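Local coordinates for phosphatidylethanolamine-binding protein (Plasmodium vivax, PDB 2GZQ), which probably binds phosphatidylethanolamine or related phosphorylated ligands, as a malarial member of the phosphatidylethanolamine-binding protein family, at residues P13-L18 with K22-V27; I80-D85 with Y179-M184; G106-E111 with V147-K152. One frame throughout, in Å; residues are numbered along the deposited sequence.

Interaction 1 folds two short N-terminal helices together, interaction 2 lays helix 178-184 on strand 77-85, and interaction 3 joins the end of strand 99-107 and the residues after it to the turn after strand 138-148. Interaction 2 is the middle one: its centre lies about 15 Å from each of the others, whose own centres are about 25 Å apart. It touches interaction 1 where Val-27 CG1 lies 4.2 Å from Ile-84 CD1, and interaction 3 where Ile-80 CG2 lies 4.1 Å from Val-147 CG1. Strand 77-85 runs from the neighbourhood of interaction 3 to Asp-85, which bonds to His-138 and begins the family's DPDxP signature, consistent with a place at the ligand pocket.

Interaction 1. Residues P13-L18 with K22-V27; sequences PTIEEL and KIIPHV
Leu-18 gives both its carbonyl and its side chain to the residues that follow the turn. The backbone link is Ile-24 N to Leu-18 O, 3.2 Å long and nearly straight at 161°, though the donor stands well above the carbonyl plane. The chain comes back because Lys-22, with a positive phi of 62°, closes helix 15-20 as a Schellman motif while serving as N-cap of helix 23-26.

The apolar contacts are made by branched side chains. Ile-24 stretches out, its chi2 of 166° carrying CD1 away from its own backbone until this methyl lies 3.9 Å from Leu-18 CB and 4.0 Å from Ile-15 CD1. Leu-18 also meets Ile-23, its CD2 4.1 Å from Ile-23 CG2 in the conformer given. Trp-194 of strand 188-198 lies against both Leu-18 and Ile-23.

At the start of the first helix, Thr-14 and Glu-17 form a capping box: Glu-17 N donates to Thr-14 OG1 at 3.1 Å, and Thr-14 N to Glu-17 OE2 at 3.0 Å. The other carboxylate oxygen, OE1, bonds to His-51.

Apolar side chains therefore pack the mostly buried side, with Ile-15 at its partly exposed margin. Since the hydrogen bond between the segments is main-chain, the contact relies on buried hydrocarbon and a settled turn.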
ATOM      1  N   PRO A  13      -5.213 -12.446   2.760  0.50  6.65           N
ATOM      2  CA  PRO A  13      -4.054 -13.327   2.720  0.50  8.10           C
ATOM      3  C   PRO A  13      -3.823 -14.016   4.064  0.50  8.90           C
ATOM      4  O   PRO A  13      -4.062 -13.416   5.111  0.50 12.66           O
ATOM      5  CB  PRO A  13      -2.917 -12.365   2.376  0.50  7.87           C
ATOM      6  CG  PRO A  13      -3.597 -11.313   1.505  0.50  4.24           C
ATOM      7  CD  PRO A  13      -4.923 -11.117   2.191  0.50  5.82           C
ATOM      8  N   THR A  14      -3.369 -15.271   4.034  1.00  9.55           N
ATOM      9  CA  THR A  14      -2.960 -15.940   5.245  1.00  9.19           C
ATOM     10  C   THR A  14      -1.478 -15.716   5.516  1.00  9.33           C
ATOM     11  O   THR A  14      -0.695 -15.386   4.610  1.00  9.19           O
ATOM     12  CB  THR A  14      -3.205 -17.431   5.129  1.00 10.51           C
ATOM     13  OG1 THR A  14      -2.315 -17.967   4.148  1.00 10.76           O
ATOM     14  CG2 THR A  14      -4.667 -17.741   4.758  1.00 12.46           C
ATOM     15  N   ILE A  15      -1.088 -15.911   6.766  1.00  8.25           N
ATOM     16  CA  ILE A  15       0.322 -15.826   7.140  1.00  8.38           C
ATOM     17  C   ILE A  15       1.177 -16.776   6.324  1.00  9.65           C
ATOM     18  O   ILE A  15       2.258 -16.422   5.852  1.00  9.29           O
ATOM     19  CB  ILE A  15       0.477 -16.077   8.658  1.00  9.74           C
ATOM     20  CG1 ILE A  15      -0.254 -15.000   9.474  1.00 12.68           C
ATOM     21  CG2 ILE A  15       1.908 -16.131   9.064  1.00 10.47           C
ATOM     22  CD1 ILE A  15       0.251 -13.589   9.218  1.00 10.10           C
ATOM     23  N   GLU A  16       0.699 -17.996   6.158  1.00  9.04           N
ATOM     24  CA  GLU A  16       1.461 -18.958   5.392  0.50 10.24           C
ATOM     25  C   GLU A  16       1.670 -18.519   3.935  1.00  8.18           C
ATOM     26  O   GLU A  16       2.765 -18.690   3.401  1.00  8.17           O
ATOM     27  CB  GLU A  16       0.840 -20.347   5.490  0.50 14.07           C
ATOM     28  CG  GLU A  16      -0.346 -20.546   4.599  0.50 12.73           C
ATOM     29  CD  GLU A  16       0.026 -21.221   3.304  0.50 12.17           C
ATOM     30  OE1 GLU A  16       1.151 -21.759   3.217  0.50 26.18           O
ATOM     31  OE2 GLU A  16      -0.809 -21.217   2.376  0.50 23.35           O
ATOM     32  N   GLU A  17       0.655 -17.930   3.312  1.00  3.07           N
ATOM     33  CA  GLU A  17       0.773 -17.373   1.972  1.00  4.82           C
ATOM     34  C   GLU A  17       1.850 -16.288   1.917  1.00  3.86           C
ATOM     35  O   GLU A  17       2.676 -16.218   0.993  1.00  4.78           O
ATOM     36  CB  GLU A  17      -0.579 -16.708   1.654  1.00 10.44           C
ATOM     37  CG  GLU A  17      -1.101 -16.806   0.278  1.00 24.73           C
ATOM     38  CD  GLU A  17      -2.469 -16.143   0.155  1.00 11.66           C
ATOM     39  OE1 GLU A  17      -2.745 -15.611  -0.942  1.00 17.84           O
ATOM     40  OE2 GLU A  17      -3.289 -16.165   1.128  1.00 10.27           O
ATOM     41  N   LEU A  18       1.802 -15.396   2.885  1.00  2.00           N
ATOM     42  CA  LEU A  18       2.766 -14.318   2.923  1.00  3.91           C
ATOM     43  C   LEU A  18       4.188 -14.796   3.176  1.00  3.47           C
ATOM     44  O   LEU A  18       5.147 -14.244   2.614  1.00  3.71           O
ATOM     45  CB  LEU A  18       2.354 -13.261   3.942  1.00  3.79           C
ATOM     46  CG  LEU A  18       1.020 -12.555   3.662  1.00  4.40           C
ATOM     47  CD1 LEU A  18       0.769 -11.398   4.634  1.00  8.54           C
ATOM     48  CD2 LEU A  18       0.872 -12.109   2.240  1.00  6.52           C
ATOM     49  N   LYS A  22       7.564 -14.557   0.735  1.00  3.44           N
ATOM     50  CA  LYS A  22       8.527 -13.739   1.474  1.00  4.86           C
ATOM     51  C   LYS A  22       8.071 -12.301   1.713  1.00  4.06           C
ATOM     52  O   LYS A  22       8.874 -11.441   2.071  1.00  4.99           O
ATOM     53  CB  LYS A  22       9.901 -13.803   0.842  1.00  5.52           C
ATOM     54  CG  LYS A  22      10.441 -15.231   0.912  1.00  7.56           C
ATOM     55  CD  LYS A  22      11.920 -15.370   0.650  1.00 10.10           C
ATOM     56  CE  LYS A  22      12.300 -16.829   0.753  1.00 13.94           C
ATOM     57  NZ  LYS A  22      11.319 -17.710   0.049  1.00 44.35           N
ATOM     58  N   ILE A  23       6.781 -12.067   1.588  1.00  3.67           N
ATOM     59  CA  ILE A  23       6.233 -10.835   2.065  0.50  8.16           C
ATOM     60  C   ILE A  23       6.429 -10.681   3.579  1.00  4.21           C
ATOM     61  O   ILE A  23       6.697  -9.586   4.059  1.00  3.30           O
ATOM     62  CB  ILE A  23       4.820 -10.720   1.543  0.50  2.78           C
ATOM     63  CG1 ILE A  23       4.907 -10.577   0.023  0.50  3.91           C
ATOM     64  CG2 ILE A  23       4.083  -9.590   2.179  0.50  2.82           C
ATOM     65  CD1 ILE A  23       3.632 -10.843  -0.678  0.50  4.18           C
ATOM     66  N   ILE A  24       6.378 -11.783   4.305  1.00  3.27           N
ATOM     67  CA  ILE A  24       7.054 -11.874   5.587  1.00  3.72           C
ATOM     68  C   ILE A  24       8.336 -12.650   5.279  1.00  4.77           C
ATOM     69  O   ILE A  24       8.247 -13.792   4.791  1.00  4.26           O
ATOM     70  CB  ILE A  24       6.198 -12.711   6.599  1.00  4.76           C
ATOM     71  CG1 ILE A  24       4.876 -12.001   6.857  1.00  4.59           C
ATOM     72  CG2 ILE A  24       6.966 -12.997   7.861  1.00  5.10           C
ATOM     73  CD1 ILE A  24       3.840 -12.880   7.554  1.00  7.12           C
ATOM     74  N   PRO A  25       9.526 -12.093   5.552  1.00  4.34           N
ATOM     75  CA  PRO A  25       9.796 -10.862   6.312  1.00  3.78           C
ATOM     76  C   PRO A  25      10.118  -9.591   5.521  1.00  3.80           C
ATOM     77  O   PRO A  25      10.489  -8.611   6.132  1.00  5.84           O
ATOM     78  CB  PRO A  25      11.048 -11.256   7.077  1.00  4.32           C
ATOM     79  CG  PRO A  25      11.807 -12.097   6.103  1.00  5.29           C
ATOM     80  CD  PRO A  25      10.778 -12.850   5.305  1.00  3.66           C
ATOM     81  N   HIS A  26      10.008  -9.590   4.194  1.00  3.21           N
ATOM     82  CA  HIS A  26      10.518  -8.469   3.381  1.00  3.54           C
ATOM     83  C   HIS A  26       9.685  -7.214   3.530  1.00  3.27           C
ATOM     84  O   HIS A  26      10.232  -6.102   3.454  1.00  5.26           O
ATOM     85  CB  HIS A  26      10.592  -8.817   1.913  1.00  3.03           C
ATOM     86  CG  HIS A  26      11.606  -9.846   1.608  1.00  4.54           C
ATOM     87  ND1 HIS A  26      11.703 -10.427   0.365  1.00  4.50           N
ATOM     88  CD2 HIS A  26      12.573 -10.406   2.370  1.00  5.44           C
ATOM     89  CE1 HIS A  26      12.681 -11.310   0.368  1.00  3.82           C
ATOM     90  NE2 HIS A  26      13.229 -11.306   1.577  1.00  4.87           N
ATOM     91  N   VAL A  27       8.372  -7.378   3.694  1.00  2.78           N
ATOM     92  CA  VAL A  27       7.471  -6.254   3.896  1.00  3.32           C
ATOM     93  C   VAL A  27       7.029  -6.146   5.350  1.00  2.93           C
ATOM     94  O   VAL A  27       7.076  -5.063   5.931  1.00  3.54           O
ATOM     95  CB  VAL A  27       6.225  -6.384   2.963  1.00  2.62           C
ATOM     96  CG1 VAL A  27       5.205  -5.316   3.257  1.00  3.64           C
ATOM     97  CG2 VAL A  27       6.632  -6.356   1.537  1.00  3.24           C
TER

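Interaction 2. Residues I80-D85 with Y179-M184; sequences ILFMID and YNVIQM
Phe-82 reaches from the sheet to helix 178-184, where Ile-182 and Val-181 receive its ring. From the backbone, which is hydrogen-bonded to Ile-143 of the adjoining strand, CB sets out toward the helix. At chi1 -63° CG stands beside the backbone N and anti to the carbonyl carbon, which directs the ring off the sheet, and the turn about CB-CG (chi2 -40°) brings CD2, CE2 and CZ to the helix. Of these atoms, CD2 meets the end of Ile-182, 4.1 Å from CD1. CE2 makes the closest approach, 3.8 Å from Ile-182 CG1, which sits at the ring edge near its plane. At the tip, CZ lies 4.2 Å from Val-181 CG1, a methyl that approaches obliquely.

The side chains of Phe-82 and Ile-182 run past each other in opposite directions. Ile-182 does not aim its CB at the strand; its CG1 branch comes across instead, and being extended at chi2 it brings CG1 and CD1 along the phenyl edge. Val-181, pointing more directly at the strand, needs only its short CG1 branch. A flat aromatic spans the distance from strand to helix, and beta-branched residues give the helix a compact hydrocarbon surface to receive it.

Phe-172 of helix 171-174 packs edge-to-face with the Phe-82 ring, and Ala-103 of strand 99-107 touches the Phe-82 side chain. Away from the strand, Gln-183 NE2 donates to Asn-180 OD1 at 3.0 Å, a somewhat bent bond of 141°, and Asn-180 ND2 bonds to Cys-175 O.

Such wholly apolar packing is that of a helix covering one face of a beta-sheet, here in the phosphatidylethanolamine-binding protein fold, whose strand 77-85 runs on to the DPDxP signature beginning at Asp-85.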
ATOM      1  N   ILE A  80      -5.919   3.991   6.771  1.00  2.01           N
ATOM      2  CA  ILE A  80      -4.823   4.586   6.011  1.00  2.00           C
ATOM      3  C   ILE A  80      -4.252   3.497   5.111  1.00  2.00           C
ATOM      4  O   ILE A  80      -4.025   2.364   5.552  1.00  2.85           O
ATOM      5  CB  ILE A  80      -3.754   5.234   6.950  1.00  2.04           C
ATOM      6  CG1 ILE A  80      -2.647   5.876   6.130  1.00  2.24           C
ATOM      7  CG2 ILE A  80      -3.255   4.248   7.986  1.00  3.28           C
ATOM      8  CD1 ILE A  80      -1.716   6.768   6.958  1.00  2.69           C
ATOM      9  N   LEU A  81      -4.056   3.836   3.843  1.00  2.00           N
ATOM     10  CA  LEU A  81      -3.664   2.878   2.815  1.00  2.00           C
ATOM     11  C   LEU A  81      -2.373   3.353   2.178  1.00  2.00           C
ATOM     12  O   LEU A  81      -2.270   4.505   1.750  1.00  2.00           O
ATOM     13  CB  LEU A  81      -4.777   2.814   1.769  1.00  2.00           C
ATOM     14  CG  LEU A  81      -4.542   1.888   0.585  1.00  2.54           C
ATOM     15  CD1 LEU A  81      -4.280   0.456   0.951  1.00  3.03           C
ATOM     16  CD2 LEU A  81      -5.722   1.945  -0.362  1.00  3.04           C
ATOM     17  N   PHE A  82      -1.405   2.449   2.098  1.00  4.23           N
ATOM     18  CA  PHE A  82      -0.149   2.711   1.437  1.00  5.83           C
ATOM     19  C   PHE A  82      -0.015   1.720   0.280  1.00  7.26           C
ATOM     20  O   PHE A  82      -0.280   0.518   0.475  1.00  9.99           O
ATOM     21  CB  PHE A  82       1.048   2.471   2.382  1.00  7.34           C
ATOM     22  CG  PHE A  82       1.110   3.365   3.594  1.00  6.11           C
ATOM     23  CD1 PHE A  82       0.796   4.702   3.546  1.00  8.12           C
ATOM     24  CD2 PHE A  82       1.520   2.861   4.821  1.00 10.41           C
ATOM     25  CE1 PHE A  82       0.898   5.487   4.679  1.00  4.54           C
ATOM     26  CE2 PHE A  82       1.632   3.649   5.910  1.00 11.05           C
ATOM     27  CZ  PHE A  82       1.307   4.946   5.866  1.00  7.02           C
HETATM   28  N   MSE A  83       0.443   2.173  -0.878  1.00  6.43           N
HETATM   29  CA  MSE A  83       0.895   1.285  -1.896  0.50  9.57           C
HETATM   30  C   MSE A  83       2.399   1.450  -2.075  1.00  5.34           C
HETATM   31  O   MSE A  83       2.896   2.581  -2.192  1.00  5.18           O
HETATM   32  CB  MSE A  83       0.165   1.662  -3.144  0.50  8.04           C
HETATM   33  CG  MSE A  83       0.530   0.867  -4.311  0.50  5.12           C
HETATM   34 SE   MSE A  83      -0.109   1.866  -5.769  0.30  6.35          SE
HETATM   35  CE  MSE A  83       0.620   0.794  -7.209  0.50  7.72           C
ATOM     36  N   ILE A  84       3.111   0.324  -2.058  1.00  3.95           N
ATOM     37  CA  ILE A  84       4.564   0.305  -2.067  1.00  3.91           C
ATOM     38  C   ILE A  84       5.116  -0.689  -3.073  1.00  5.16           C
ATOM     39  O   ILE A  84       4.464  -1.662  -3.441  1.00  5.79           O
ATOM     40  CB  ILE A  84       5.178   0.009  -0.692  1.00  5.56           C
ATOM     41  CG1 ILE A  84       4.721  -1.345  -0.194  1.00  4.81           C
ATOM     42  CG2 ILE A  84       4.842   1.098   0.295  1.00  5.72           C
ATOM     43  CD1 ILE A  84       5.598  -1.924   0.863  1.00  6.93           C
ATOM     44  N   ASP A  85       6.363  -0.467  -3.457  1.00  4.92           N
ATOM     45  CA  ASP A  85       7.189  -1.467  -4.123  1.00  5.27           C
ATOM     46  C   ASP A  85       8.372  -1.808  -3.224  1.00  4.81           C
ATOM     47  O   ASP A  85       9.287  -0.992  -3.091  1.00  5.18           O
ATOM     48  CB  ASP A  85       7.665  -0.935  -5.471  1.00  5.22           C
ATOM     49  CG  ASP A  85       8.434  -1.971  -6.273  1.00  5.11           C
ATOM     50  OD1 ASP A  85       8.922  -1.627  -7.378  1.00  6.70           O
ATOM     51  OD2 ASP A  85       8.528  -3.120  -5.792  1.00  7.04           O
ATOM     52  N   TYR A 179       6.129  -0.518   7.114  1.00  2.00           N
ATOM     53  CA  TYR A 179       5.932  -1.127   8.415  1.00  2.00           C
ATOM     54  C   TYR A 179       6.503  -0.206   9.505  1.00  2.10           C
ATOM     55  O   TYR A 179       5.902  -0.014  10.563  1.00  2.54           O
ATOM     56  CB  TYR A 179       6.613  -2.502   8.445  1.00  2.61           C
ATOM     57  CG  TYR A 179       6.425  -3.186   9.784  1.00  2.00           C
ATOM     58  CD1 TYR A 179       7.380  -3.088  10.786  1.00  3.86           C
ATOM     59  CD2 TYR A 179       5.250  -3.877  10.074  1.00  3.99           C
ATOM     60  CE1 TYR A 179       7.185  -3.667  12.015  1.00  5.52           C
ATOM     61  CE2 TYR A 179       5.062  -4.474  11.301  1.00  5.22           C
ATOM     62  CZ  TYR A 179       6.027  -4.353  12.263  1.00  4.23           C
ATOM     63  OH  TYR A 179       5.888  -4.948  13.494  1.00  9.06           O
ATOM     64  N   ASN A 180       7.685   0.357   9.249  1.00  2.00           N
ATOM     65  CA  ASN A 180       8.279   1.250  10.245  1.00  2.14           C
ATOM     66  C   ASN A 180       7.362   2.449  10.545  1.00  2.00           C
ATOM     67  O   ASN A 180       7.143   2.806  11.703  1.00  2.00           O
ATOM     68  CB  ASN A 180       9.667   1.697   9.813  1.00  2.00           C
ATOM     69  CG  ASN A 180      10.400   2.431  10.907  1.00  2.57           C
ATOM     70  OD1 ASN A 180      10.380   2.014  12.062  1.00  2.77           O
ATOM     71  ND2 ASN A 180      11.096   3.511  10.558  1.00  2.77           N
ATOM     72  N   VAL A 181       6.848   3.067   9.496  1.00  2.22           N
ATOM     73  CA  VAL A 181       5.922   4.176   9.669  1.00  2.42           C
ATOM     74  C   VAL A 181       4.676   3.798  10.452  1.00  2.00           C
ATOM     75  O   VAL A 181       4.267   4.503  11.359  1.00  2.00           O
ATOM     76  CB  VAL A 181       5.553   4.796   8.324  1.00  3.08           C
ATOM     77  CG1 VAL A 181       4.440   5.814   8.477  1.00  4.55           C
ATOM     78  CG2 VAL A 181       6.787   5.453   7.700  1.00  5.84           C
ATOM     79  N   ILE A 182       4.125   2.633  10.153  1.00  2.00           N
ATOM     80  CA  ILE A 182       2.954   2.161  10.836  1.00  2.00           C
ATOM     81  C   ILE A 182       3.225   1.965  12.320  1.00  2.61           C
ATOM     82  O   ILE A 182       2.491   2.446  13.187  1.00  2.55           O
ATOM     83  CB  ILE A 182       2.466   0.879  10.146  1.00  2.58           C
ATOM     84  CG1 ILE A 182       1.896   1.224   8.770  1.00  2.33           C
ATOM     85  CG2 ILE A 182       1.457   0.086  11.028  1.00  4.36           C
ATOM     86  CD1 ILE A 182       1.768   0.031   7.844  1.00  3.13           C
ATOM     87  N   GLN A 183       4.312   1.286  12.641  1.00  2.75           N
ATOM     88  CA  GLN A 183       4.537   0.928  14.028  1.00  2.42           C
ATOM     89  C   GLN A 183       4.954   2.166  14.816  1.00  3.09           C
ATOM     90  O   GLN A 183       4.542   2.331  15.971  1.00  3.16           O
ATOM     91  CB  GLN A 183       5.480  -0.272  14.202  1.00  4.56           C
ATOM     92  CG  GLN A 183       6.853  -0.035  13.764  1.00  8.18           C
ATOM     93  CD  GLN A 183       7.677   0.588  14.824  1.00  5.11           C
ATOM     94  OE1 GLN A 183       7.421   0.410  16.006  1.00  8.17           O
ATOM     95  NE2 GLN A 183       8.671   1.347  14.410  1.00  7.12           N
HETATM   96  N   MSE A 184       5.728   3.079  14.226  1.00  2.02           N
HETATM   97  CA  MSE A 184       6.167   4.249  14.969  0.50  4.74           C
HETATM   98  C   MSE A 184       5.023   5.233  15.234  1.00  3.68           C
HETATM   99  O   MSE A 184       5.133   6.093  16.113  1.00  4.59           O
HETATM  100  CB  MSE A 184       7.367   4.915  14.277  0.50  2.59           C
HETATM  101  CG  MSE A 184       7.068   5.753  13.037  0.50  2.00           C
HETATM  102 SE   MSE A 184       8.721   5.910  11.880  0.40  7.25          SE
HETATM  103  CE  MSE A 184       8.316   7.644  11.187  0.50  2.00           C
TER

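Interaction 3. Residues G106-E111 with V147-K152; sequences GIKSKE and VKEENK
Lys-152 lays its aliphatic chain against Gly-106, with CD 3.7 Å from the glycine CA. Its CG takes the crowded position between backbone N and carbonyl carbon (chi1 71°), and beyond it the chain is fully extended, which carries NZ past the glycine to a polar cluster. There NZ forms a salt bridge with Glu-149 OE2 at 3.1 Å, donates to a water at 2.8 Å and bonds to Asn-119 O, so that three partners hold the ammonium group.

Glu-149 turns back to meet it: CG lies anti to the backbone N, and a bend at chi2 (81°) swings the carboxylate toward Gly-106. Lys-152 NZ reaches OE2 on its syn side, some way out of the carboxylate plane. OE1 accepts from the same water at 2.7 Å. That water also donates to Gly-106 O at 2.8 Å, so one molecule ties together Lys-152, Glu-149 and the backbone of Gly-106.

Lys-108 behaves differently. It is bent at both chi2 and chi3, and its side chain crosses that of Glu-149 at about a right angle, with Lys-108 CD 3.9 Å from Glu-149 OE1. Its NZ remains 4.8 Å from that oxygen and bonds to Tyr-77 O instead; any attraction to the glutamate would be long-range.

Glycine suits position 106 because at these backbone angles (phi 113°) a beta carbon would press on the preceding carbonyl. Gly-106 and Ile-107 share Tyr-79 as their backbone partner in a G1 beta bulge.

Strand 77-85 lies between strands 99-107 and 138-148 in the sheet. The contact therefore bridges over its beginning, where Cys-78 touches Lys-108, Val-147 and Lys-152, and joins the bulged end of one flanking strand to the 3-10 turn that follows the other.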
ATOM      1  N   GLY A 106      -7.706   8.507   6.215  1.00  3.85           N
ATOM      2  CA  GLY A 106      -9.004   9.079   6.558  1.00  4.07           C
ATOM      3  C   GLY A 106     -10.215   8.330   6.056  1.00  2.93           C
ATOM      4  O   GLY A 106     -11.350   8.793   6.249  1.00  4.27           O
ATOM      5  N   ILE A 107      -9.988   7.193   5.413  1.00  3.29           N
ATOM      6  CA  ILE A 107     -11.066   6.409   4.775  1.00  3.66           C
ATOM      7  C   ILE A 107     -12.037   5.889   5.835  1.00  2.57           C
ATOM      8  O   ILE A 107     -11.644   5.304   6.828  1.00  2.62           O
ATOM      9  CB  ILE A 107     -10.499   5.191   3.982  1.00  5.74           C
ATOM     10  CG1 ILE A 107      -9.471   5.633   2.916  1.00  6.41           C
ATOM     11  CG2 ILE A 107     -11.604   4.376   3.380  1.00 12.14           C
ATOM     12  CD1 ILE A 107      -8.422   4.597   2.562  1.00  9.08           C
ATOM     13  N   LYS A 108     -13.313   6.143   5.633  1.00  3.34           N
ATOM     14  CA  LYS A 108     -14.389   5.740   6.537  1.00  4.93           C
ATOM     15  C   LYS A 108     -15.360   4.738   5.886  1.00  4.74           C
ATOM     16  O   LYS A 108     -16.107   4.062   6.591  1.00  8.70           O
ATOM     17  CB  LYS A 108     -15.211   6.957   6.996  1.00  6.88           C
ATOM     18  CG  LYS A 108     -14.462   7.943   7.839  1.00  9.89           C
ATOM     19  CD  LYS A 108     -13.978   7.325   9.143  1.00 11.82           C
ATOM     20  CE  LYS A 108     -15.124   6.980  10.075  1.00 11.55           C
ATOM     21  NZ  LYS A 108     -14.750   6.318  11.371  1.00 13.80           N
ATOM     22  N   SER A 109     -15.349   4.680   4.554  0.50 12.66           N
ATOM     23  CA  SER A 109     -16.382   3.997   3.752  0.50 10.89           C
ATOM     24  C   SER A 109     -15.890   2.626   3.294  0.50  5.09           C
ATOM     25  O   SER A 109     -14.694   2.458   3.067  0.50  4.29           O
ATOM     26  CB  SER A 109     -16.662   4.808   2.483  0.50  5.18           C
ATOM     27  OG  SER A 109     -17.529   4.100   1.601  0.50  9.33           O
ATOM     28  N   LYS A 110     -16.791   1.672   3.070  1.00  3.32           N
ATOM     29  CA  LYS A 110     -16.385   0.391   2.508  1.00  3.18           C
ATOM     30  C   LYS A 110     -15.946   0.487   1.062  1.00  3.74           C
ATOM     31  O   LYS A 110     -15.495  -0.489   0.507  1.00  5.22           O
ATOM     32  CB  LYS A 110     -17.512  -0.627   2.574  1.00  2.99           C
ATOM     33  CG  LYS A 110     -17.709  -1.217   3.931  1.00  6.97           C
ATOM     34  CD  LYS A 110     -18.986  -1.986   3.968  1.00 12.61           C
ATOM     35  CE  LYS A 110     -18.826  -3.345   3.353  1.00 17.39           C
ATOM     36  NZ  LYS A 110     -19.981  -4.215   3.710  1.00 25.75           N
ATOM     37  N   GLU A 111     -16.117   1.643   0.433  1.00  7.19           N
ATOM     38  CA  GLU A 111     -15.797   1.809  -0.993  1.00  7.95           C
ATOM     39  C   GLU A 111     -14.965   3.070  -1.171  1.00 10.25           C
ATOM     40  O   GLU A 111     -15.295   4.129  -0.601  1.00 13.11           O
ATOM     41  CB  GLU A 111     -17.071   1.927  -1.828  1.00 15.99           C
ATOM     42  CG  GLU A 111     -17.473   0.658  -2.519  1.00 32.24           C
ATOM     43  CD  GLU A 111     -18.369   0.928  -3.701  1.00 36.74           C
ATOM     44  OE1 GLU A 111     -19.561   1.238  -3.476  1.00 46.83           O
ATOM     45  OE2 GLU A 111     -17.880   0.844  -4.849  1.00 36.03           O
ATOM     46  N   VAL A 147      -5.889   4.097  11.844  1.00  3.63           N
ATOM     47  CA  VAL A 147      -5.390   5.279  12.505  1.00  4.21           C
ATOM     48  C   VAL A 147      -6.554   5.971  13.203  1.00  4.42           C
ATOM     49  O   VAL A 147      -7.677   5.979  12.707  1.00  5.50           O
ATOM     50  CB  VAL A 147      -4.663   6.220  11.482  1.00  5.20           C
ATOM     51  CG1 VAL A 147      -5.584   6.685  10.384  1.00  6.85           C
ATOM     52  CG2 VAL A 147      -4.043   7.416  12.158  1.00  7.76           C
ATOM     53  N   LYS A 148      -6.298   6.540  14.367  1.00  4.73           N
ATOM     54  CA  LYS A 148      -7.310   7.364  15.027  1.00  4.98           C
ATOM     55  C   LYS A 148      -7.722   8.497  14.115  1.00  5.66           C
ATOM     56  O   LYS A 148      -6.894   9.120  13.483  1.00  6.75           O
ATOM     57  CB  LYS A 148      -6.781   7.958  16.328  1.00  5.44           C
ATOM     58  CG  LYS A 148      -6.599   6.967  17.414  1.00  5.90           C
ATOM     59  CD  LYS A 148      -6.241   7.677  18.721  1.00  9.82           C
ATOM     60  CE  LYS A 148      -6.106   6.715  19.869  1.00 13.79           C
ATOM     61  NZ  LYS A 148      -5.601   7.418  21.075  1.00 19.22           N
ATOM     62  N   GLU A 149      -9.014   8.802  14.085  1.00  4.95           N
ATOM     63  CA  GLU A 149      -9.514   9.913  13.280  1.00  6.15           C
ATOM     64  C   GLU A 149      -8.721  11.187  13.580  1.00  5.16           C
ATOM     65  O   GLU A 149      -8.341  11.934  12.676  1.00  6.20           O
ATOM     66  CB  GLU A 149     -11.004  10.146  13.513  1.00  9.48           C
ATOM     67  CG  GLU A 149     -11.521  11.445  12.909  1.00 14.58           C
ATOM     68  CD  GLU A 149     -11.805  11.328  11.423  1.00 17.46           C
ATOM     69  OE1 GLU A 149     -11.980  10.188  10.944  1.00 25.99           O
ATOM     70  OE2 GLU A 149     -11.865  12.381  10.742  1.00 20.35           O
ATOM     71  N   GLU A 150      -8.469  11.445  14.856  1.00  6.13           N
ATOM     72  CA  GLU A 150      -7.808  12.703  15.236  1.00  5.36           C
ATOM     73  C   GLU A 150      -6.365  12.780  14.726  1.00  4.58           C
ATOM     74  O   GLU A 150      -5.791  13.877  14.706  1.00  4.33           O
ATOM     75  CB  GLU A 150      -7.823  12.892  16.749  1.00  6.04           C
ATOM     76  CG  GLU A 150      -6.990  11.869  17.504  1.00 13.59           C
ATOM     77  CD  GLU A 150      -7.320  11.809  18.989  1.00 17.59           C
ATOM     78  OE1 GLU A 150      -8.469  11.464  19.338  1.00 28.27           O
ATOM     79  OE2 GLU A 150      -6.420  12.098  19.806  1.00 25.20           O
ATOM     80  N   ASN A 151      -5.790  11.640  14.344  1.00  4.29           N
ATOM     81  CA  ASN A 151      -4.389  11.575  13.888  1.00  4.89           C
ATOM     82  C   ASN A 151      -4.256  11.351  12.391  1.00  4.94           C
ATOM     83  O   ASN A 151      -3.162  11.169  11.889  1.00  4.95           O
ATOM     84  CB  ASN A 151      -3.631  10.451  14.621  1.00  7.31           C
ATOM     85  CG  ASN A 151      -3.501  10.706  16.094  1.00  7.96           C
ATOM     86  OD1 ASN A 151      -3.519  11.846  16.536  1.00  8.46           O
ATOM     87  ND2 ASN A 151      -3.321   9.638  16.864  1.00  9.13           N
ATOM     88  N   LYS A 152      -5.369  11.360  11.678  1.00  4.55           N
ATOM     89  CA  LYS A 152      -5.327  10.980  10.275  1.00  5.75           C
ATOM     90  C   LYS A 152      -4.459  11.897   9.420  1.00  4.62           C
ATOM     91  O   LYS A 152      -3.951  11.470   8.382  1.00  6.26           O
ATOM     92  CB  LYS A 152      -6.723  10.874   9.669  1.00  6.09           C
ATOM     93  CG  LYS A 152      -7.439  12.212   9.478  1.00  7.08           C
ATOM     94  CD  LYS A 152      -8.816  12.033   8.820  1.00  8.13           C
ATOM     95  CE  LYS A 152      -9.451  13.350   8.454  1.00  8.02           C
ATOM     96  NZ  LYS A 152     -10.797  13.141   7.932  1.00  8.13           N
TER
HETATM   97  O   HOH W   1     -12.010  10.633   8.246  1.00 18.84           O